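Local coordinates for protein glycosyl hydrolase family 26 (Bacteroides ovatus, PDB 4ZXO) that hydrolyses beta-mannan chains such as galactomannan as a family 26 beta-mannanase, probably with the retaining mechanism of its family, at residues W114-M126 with W173-L187. Residues are numbered along the deposited sequence; the frame is centred on the assembly and turned at random.
With PO4 (phosphate ion), chain C.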
loop_
_atom_site.group_PDB
_atom_site.type_symbol
_atom_site.label_atom_id
_atom_site.label_comp_id
_atom_site.label_asym_id
_atom_site.label_seq_id
_atom_site.Cartn_x
_atom_site.Cartn_y
_atom_site.Cartn_z
ATOM N N TRP A 114 -14.044 -10.013 0.498
ATOM C CA TRP A 114 -13.994 -11.043 1.487
ATOM C C TRP A 114 -14.971 -12.188 1.227
ATOM O O TRP A 114 -15.082 -13.115 2.044
ATOM C CB TRP A 114 -14.339 -10.433 2.859
ATOM C CG TRP A 114 -13.364 -9.376 3.298
ATOM C CD1 TRP A 114 -12.279 -9.558 4.112
ATOM C CD2 TRP A 114 -13.403 -7.975 2.972
ATOM N NE1 TRP A 114 -11.645 -8.365 4.303
ATOM C CE2 TRP A 114 -12.300 -7.376 3.625
ATOM C CE3 TRP A 114 -14.233 -7.174 2.163
ATOM C CZ2 TRP A 114 -11.999 -6.004 3.521
ATOM C CZ3 TRP A 114 -13.949 -5.798 2.060
ATOM C CH2 TRP A 114 -12.835 -5.227 2.732
ATOM N N ASP A 115 -15.738 -12.100 0.150
ATOM C CA ASP A 115 -16.643 -13.225 -0.202
ATOM C C ASP A 115 -15.837 -14.358 -0.837
ATOM O O ASP A 115 -15.476 -14.291 -2.004
ATOM C CB ASP A 115 -17.746 -12.710 -1.133
ATOM C CG ASP A 115 -18.701 -13.807 -1.572
ATOM O OD1 ASP A 115 -18.464 -14.984 -1.171
ATOM O OD2 ASP A 115 -19.685 -13.517 -2.314
ATOM N N VAL A 116 -15.577 -15.389 -0.034
ATOM C CA VAL A 116 -14.802 -16.551 -0.440
ATOM C C VAL A 116 -15.668 -17.791 -0.498
ATOM O O VAL A 116 -15.171 -18.926 -0.372
ATOM C CB VAL A 116 -13.550 -16.733 0.505
ATOM C CG1 VAL A 116 -12.563 -15.499 0.266
ATOM C CG2 VAL A 116 -13.935 -16.910 1.981
ATOM N N THR A 117 -16.976 -17.573 -0.684
ATOM C CA THR A 117 -17.925 -18.688 -0.777
ATOM C C THR A 117 -17.654 -19.552 -1.997
ATOM O O THR A 117 -17.920 -20.763 -1.968
ATOM C CB THR A 117 -19.402 -18.220 -0.850
ATOM O OG1 THR A 117 -19.542 -17.336 -1.948
ATOM C CG2 THR A 117 -19.818 -17.454 0.412
ATOM N N ASP A 118 -17.125 -18.931 -3.041
ATOM C CA ASP A 118 -16.960 -19.572 -4.344
ATOM C C ASP A 118 -15.473 -19.505 -4.735
ATOM O O ASP A 118 -14.908 -18.422 -4.879
ATOM C CB ASP A 118 -17.887 -18.859 -5.369
ATOM C CG ASP A 118 -17.883 -19.505 -6.745
ATOM O OD1 ASP A 118 -16.859 -20.140 -7.148
ATOM O OD2 ASP A 118 -18.890 -19.304 -7.462
ATOM N N SER A 119 -14.841 -20.658 -4.898
ATOM C CA SER A 119 -13.400 -20.723 -5.126
ATOM C C SER A 119 -13.131 -20.820 -6.601
ATOM O O SER A 119 -12.049 -21.271 -7.007
ATOM C CB SER A 119 -12.760 -21.904 -4.327
ATOM O OG SER A 119 -12.905 -21.695 -2.918
ATOM N N THR A 120 -14.097 -20.420 -7.428
ATOM C CA THR A 120 -13.893 -20.465 -8.891
ATOM C C THR A 120 -13.990 -19.088 -9.537
ATOM O O THR A 120 -14.182 -18.975 -10.764
ATOM C CB THR A 120 -14.888 -21.445 -9.577
ATOM O OG1 THR A 120 -16.224 -20.937 -9.552
ATOM C CG2 THR A 120 -14.843 -22.813 -8.891
ATOM N N VAL A 121 -13.848 -18.036 -8.715
ATOM C CA VAL A 121 -14.031 -16.685 -9.193
ATOM C C VAL A 121 -12.911 -16.283 -10.102
ATOM O O VAL A 121 -13.192 -15.756 -11.193
ATOM C CB VAL A 121 -14.179 -15.684 -8.048
ATOM C CG1 VAL A 121 -14.359 -14.221 -8.544
ATOM C CG2 VAL A 121 -15.358 -16.084 -7.193
ATOM N N VAL A 122 -11.663 -16.538 -9.712
ATOM C CA VAL A 122 -10.538 -16.178 -10.569
ATOM C C VAL A 122 -10.639 -16.941 -11.898
ATOM O O VAL A 122 -10.424 -16.353 -12.951
ATOM C CB VAL A 122 -9.180 -16.449 -9.863
ATOM C CG1 VAL A 122 -8.016 -16.160 -10.772
ATOM C CG2 VAL A 122 -9.082 -15.572 -8.601
ATOM N N ALA A 123 -10.978 -18.231 -11.867
ATOM C CA ALA A 123 -11.148 -18.959 -13.116
ATOM C C ALA A 123 -12.124 -18.246 -14.050
ATOM O O ALA A 123 -11.924 -18.202 -15.254
ATOM C CB ALA A 123 -11.624 -20.386 -12.873
ATOM N N SER A 124 -13.185 -17.695 -13.492
ATOM C CA SER A 124 -14.213 -17.057 -14.319
ATOM C C SER A 124 -13.749 -15.738 -14.976
ATOM O O SER A 124 -14.408 -15.233 -15.913
ATOM C CB SER A 124 -15.476 -16.788 -13.498
ATOM O OG SER A 124 -15.424 -15.552 -12.803
ATOM N N VAL A 125 -12.639 -15.162 -14.513
ATOM C CA VAL A 125 -12.165 -13.951 -15.187
ATOM C C VAL A 125 -10.966 -14.190 -16.094
ATOM O O VAL A 125 -10.426 -13.244 -16.669
ATOM C CB VAL A 125 -11.799 -12.789 -14.194
ATOM C CG1 VAL A 125 -13.003 -12.411 -13.354
ATOM C CG2 VAL A 125 -10.514 -13.123 -13.359
ATOM N N MET A 126 -10.532 -15.435 -16.196
ATOM C CA MET A 126 -9.513 -15.801 -17.195
ATOM C C MET A 126 -10.074 -15.658 -18.596
ATOM O O MET A 126 -11.293 -15.674 -18.767
ATOM C CB MET A 126 -9.028 -17.227 -16.967
ATOM C CG MET A 126 -8.490 -17.502 -15.556
ATOM S SD MET A 126 -6.872 -16.752 -15.185
ATOM C CE MET A 126 -7.386 -15.141 -14.454
ATOM N N TRP A 173 -11.111 -13.200 -2.467
ATOM C CA TRP A 173 -11.496 -14.151 -3.506
ATOM C C TRP A 173 -10.372 -14.491 -4.492
ATOM O O TRP A 173 -10.494 -15.441 -5.267
ATOM C CB TRP A 173 -12.744 -13.626 -4.284
ATOM C CG TRP A 173 -12.654 -12.310 -4.959
ATOM C CD1 TRP A 173 -13.164 -11.098 -4.505
ATOM C CD2 TRP A 173 -12.092 -12.047 -6.255
ATOM N NE1 TRP A 173 -12.918 -10.115 -5.432
ATOM C CE2 TRP A 173 -12.266 -10.664 -6.514
ATOM C CE3 TRP A 173 -11.439 -12.848 -7.225
ATOM C CZ2 TRP A 173 -11.851 -10.062 -7.724
ATOM C CZ3 TRP A 173 -11.008 -12.242 -8.429
ATOM C CH2 TRP A 173 -11.214 -10.853 -8.666
ATOM N N TRP A 174 -9.254 -13.745 -4.422
ATOM C CA TRP A 174 -8.027 -14.033 -5.188
ATOM C C TRP A 174 -6.972 -14.738 -4.334
ATOM O O TRP A 174 -5.829 -14.838 -4.754
ATOM C CB TRP A 174 -7.432 -12.751 -5.747
ATOM C CG TRP A 174 -7.108 -11.708 -4.685
ATOM C CD1 TRP A 174 -5.963 -11.640 -3.923
ATOM C CD2 TRP A 174 -7.931 -10.622 -4.261
ATOM N NE1 TRP A 174 -6.018 -10.569 -3.057
ATOM C CE2 TRP A 174 -7.222 -9.924 -3.236
ATOM C CE3 TRP A 174 -9.213 -10.189 -4.624
ATOM C CZ2 TRP A 174 -7.719 -8.769 -2.634
ATOM C CZ3 TRP A 174 -9.773 -9.086 -3.961
ATOM C CH2 TRP A 174 -8.998 -8.376 -2.983
ATOM N N GLY A 175 -7.363 -15.204 -3.151
ATOM C CA GLY A 175 -6.407 -15.802 -2.233
ATOM C C GLY A 175 -5.985 -17.250 -2.547
ATOM O O GLY A 175 -6.437 -17.863 -3.549
ATOM N N LYS A 176 -5.158 -17.799 -1.667
ATOM C CA LYS A 176 -4.379 -19.017 -2.000
ATOM C C LYS A 176 -5.263 -20.229 -2.352
ATOM O O LYS A 176 -5.006 -20.956 -3.351
ATOM C CB LYS A 176 -3.449 -19.337 -0.820
ATOM C CG LYS A 176 -2.586 -20.528 -1.013
ATOM C CD LYS A 176 -1.584 -20.285 -2.033
ATOM C CE LYS A 176 -0.366 -21.310 -1.880
ATOM N NZ LYS A 176 -0.750 -22.771 -1.921
ATOM N N ASP A 177 -6.305 -20.436 -1.544
ATOM C CA ASP A 177 -7.187 -21.595 -1.740
ATOM C C ASP A 177 -8.235 -21.361 -2.829
ATOM O O ASP A 177 -9.050 -22.249 -3.091
ATOM C CB ASP A 177 -7.887 -21.965 -0.444
ATOM C CG ASP A 177 -6.961 -22.546 0.570
ATOM O OD1 ASP A 177 -5.776 -22.827 0.256
ATOM O OD2 ASP A 177 -7.405 -22.745 1.728
ATOM N N LEU A 178 -8.210 -20.188 -3.469
ATOM C CA LEU A 178 -9.277 -19.824 -4.385
ATOM C C LEU A 178 -8.832 -19.785 -5.810
ATOM O O LEU A 178 -9.620 -19.439 -6.691
ATOM C CB LEU A 178 -9.853 -18.473 -3.979
ATOM C CG LEU A 178 -10.570 -18.693 -2.638
ATOM C CD1 LEU A 178 -9.695 -18.270 -1.444
ATOM C CD2 LEU A 178 -11.979 -18.161 -2.628
ATOM N N CYS A 179 -7.563 -20.118 -6.063
ATOM C CA CYS A 179 -7.069 -20.128 -7.449
ATOM C C CYS A 179 -5.710 -20.774 -7.482
ATOM O O CYS A 179 -5.074 -20.915 -6.433
ATOM C CB CYS A 179 -6.990 -18.693 -8.044
ATOM S SG CYS A 179 -5.862 -17.546 -7.117
ATOM N N SER A 180 -5.259 -21.146 -8.667
ATOM C CA SER A 180 -3.899 -21.693 -8.828
ATOM C C SER A 180 -2.875 -20.581 -8.921
ATOM O O SER A 180 -3.225 -19.399 -9.130
ATOM C CB SER A 180 -3.823 -22.550 -10.090
ATOM O OG SER A 180 -3.896 -21.742 -11.262
ATOM N N SER A 181 -1.618 -20.971 -8.804
ATOM C CA SER A 181 -0.523 -20.025 -8.953
ATOM C C SER A 181 -0.543 -19.355 -10.331
ATOM O O SER A 181 -0.316 -18.158 -10.438
ATOM C CB SER A 181 0.806 -20.736 -8.725
ATOM O OG SER A 181 1.875 -19.843 -8.900
ATOM N N GLU A 182 -0.812 -20.117 -11.385
ATOM C CA GLU A 182 -0.834 -19.569 -12.724
ATOM C C GLU A 182 -2.026 -18.664 -12.945
ATOM O O GLU A 182 -1.888 -17.630 -13.619
ATOM C CB GLU A 182 -0.828 -20.697 -13.772
ATOM C CG GLU A 182 0.590 -21.261 -13.919
ATOM C CD GLU A 182 1.724 -20.177 -14.108
ATOM O OE1 GLU A 182 1.611 -19.280 -14.990
ATOM O OE2 GLU A 182 2.741 -20.232 -13.344
ATOM N N GLN A 183 -3.186 -19.048 -12.410
ATOM C CA GLN A 183 -4.342 -18.175 -12.489
ATOM C C GLN A 183 -4.074 -16.828 -11.794
ATOM O O GLN A 183 -4.402 -15.742 -12.316
ATOM C CB GLN A 183 -5.558 -18.843 -11.851
ATOM C CG GLN A 183 -6.141 -19.937 -12.766
ATOM C CD GLN A 183 -7.202 -20.777 -12.069
ATOM O OE1 GLN A 183 -7.203 -20.941 -10.834
ATOM N NE2 GLN A 183 -8.125 -21.287 -12.852
ATOM N N TYR A 184 -3.498 -16.896 -10.585
ATOM C CA TYR A 184 -3.185 -15.675 -9.846
ATOM C C TYR A 184 -2.198 -14.783 -10.646
ATOM O O TYR A 184 -2.359 -13.544 -10.727
ATOM C CB TYR A 184 -2.604 -16.032 -8.471
ATOM C CG TYR A 184 -2.244 -14.802 -7.682
ATOM C CD1 TYR A 184 -3.206 -14.063 -6.958
ATOM C CD2 TYR A 184 -0.914 -14.339 -7.687
ATOM C CE1 TYR A 184 -2.846 -12.880 -6.250
ATOM C CE2 TYR A 184 -0.577 -13.182 -6.999
ATOM C CZ TYR A 184 -1.546 -12.488 -6.269
ATOM O OH TYR A 184 -1.141 -11.344 -5.637
ATOM N N LYS A 185 -1.148 -15.406 -11.203
ATOM C CA LYS A 185 -0.193 -14.612 -11.995
ATOM C C LYS A 185 -0.897 -13.998 -13.174
ATOM O O LYS A 185 -0.534 -12.908 -13.575
ATOM C CB LYS A 185 0.995 -15.455 -12.490
ATOM C CG LYS A 185 1.899 -15.925 -11.346
ATOM C CD LYS A 185 2.978 -16.857 -11.843
ATOM C CE LYS A 185 3.676 -17.459 -10.680
ATOM N NZ LYS A 185 4.689 -18.502 -11.188
ATOM N N THR A 186 -1.897 -14.690 -13.748
ATOM C CA THR A 186 -2.643 -14.121 -14.876
ATOM C C THR A 186 -3.438 -12.884 -14.458
ATOM O O THR A 186 -3.543 -11.944 -15.257
ATOM C CB THR A 186 -3.579 -15.161 -15.484
ATOM O OG1 THR A 186 -2.781 -16.270 -15.897
ATOM C CG2 THR A 186 -4.329 -14.603 -16.703
ATOM N N LEU A 187 -3.944 -12.842 -13.221
ATOM C CA LEU A 187 -4.592 -11.602 -12.743
ATOM C C LEU A 187 -3.651 -10.428 -12.863
ATOM O O LEU A 187 -4.014 -9.360 -13.310
ATOM C CB LEU A 187 -5.010 -11.668 -11.282
ATOM C CG LEU A 187 -6.280 -12.435 -10.969
ATOM C CD1 LEU A 187 -6.472 -12.472 -9.466
ATOM C CD2 LEU A 187 -7.450 -11.815 -11.712
HETATM P P PO4 C . -10.881 -23.769 -10.836
HETATM O O1 PO4 C . -10.020 -24.464 -9.829
HETATM O O2 PO4 C . -10.036 -23.330 -11.983
HETATM O O3 PO4 C . -11.926 -24.801 -11.382
HETATM O O4 PO4 C . -11.557 -22.660 -10.081
HETATM O O HOH W 1 -11.586 -17.584 -6.970
HETATM O O HOH W 2 -10.547 -19.954 -9.493
#
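Val122 holds CG1 anti to its backbone N (chi1 177°), which turns this methyl to Gln183 CB. Its CG2 lies beside the N and comes to the edge of the Trp173 ring, near the ring plane. CB of Val122 packs on CB of Cys179 at 3.6 Å. Val121 has the same rotamer, and its CG1 sits 3.5 Å from Trp173 CE3. Trp174 CE3 lies over the centre of a face of the Trp173 ring. Met126 bends at chi2 and chi3, laying SD 3.7 Å from Thr186 CG2. Val116 CB touches Leu178 CD2, which also lies against Ser119 OG.

No direct hydrogen bond joins the segments; water does this work. One water accepts from Val122 N and donates to Trp173 O and to Leu178 O (2.7 Å). A second accepts from Ala123 N at 3.0 Å, close to Leu178 O and a phosphate probably from the crystallisation liquor. Gln183 NE2 donates to phosphate O2 (2.9 Å, 163° at the hydrogen). Its OE1 accepts from Ser180 N while Ser180 OG accepts from Gln183 N, a capping box that fixes the amide. Asp115 and Asp118 each form an Asx turn. The other carboxylate oxygen of Asp115 bonds to Thr109 OG1, and that of Asp118 makes a salt bridge to Lys108.

The contact lies in the TIM-barrel domain, its centre about 21 Å from the centre of the chain. Short helix 121-125 lies in the connection from strand 97-101 to helix 132-147. Its axis makes 56° with that of 181-187, the start of helix 181-197, which leads to strand 203-207.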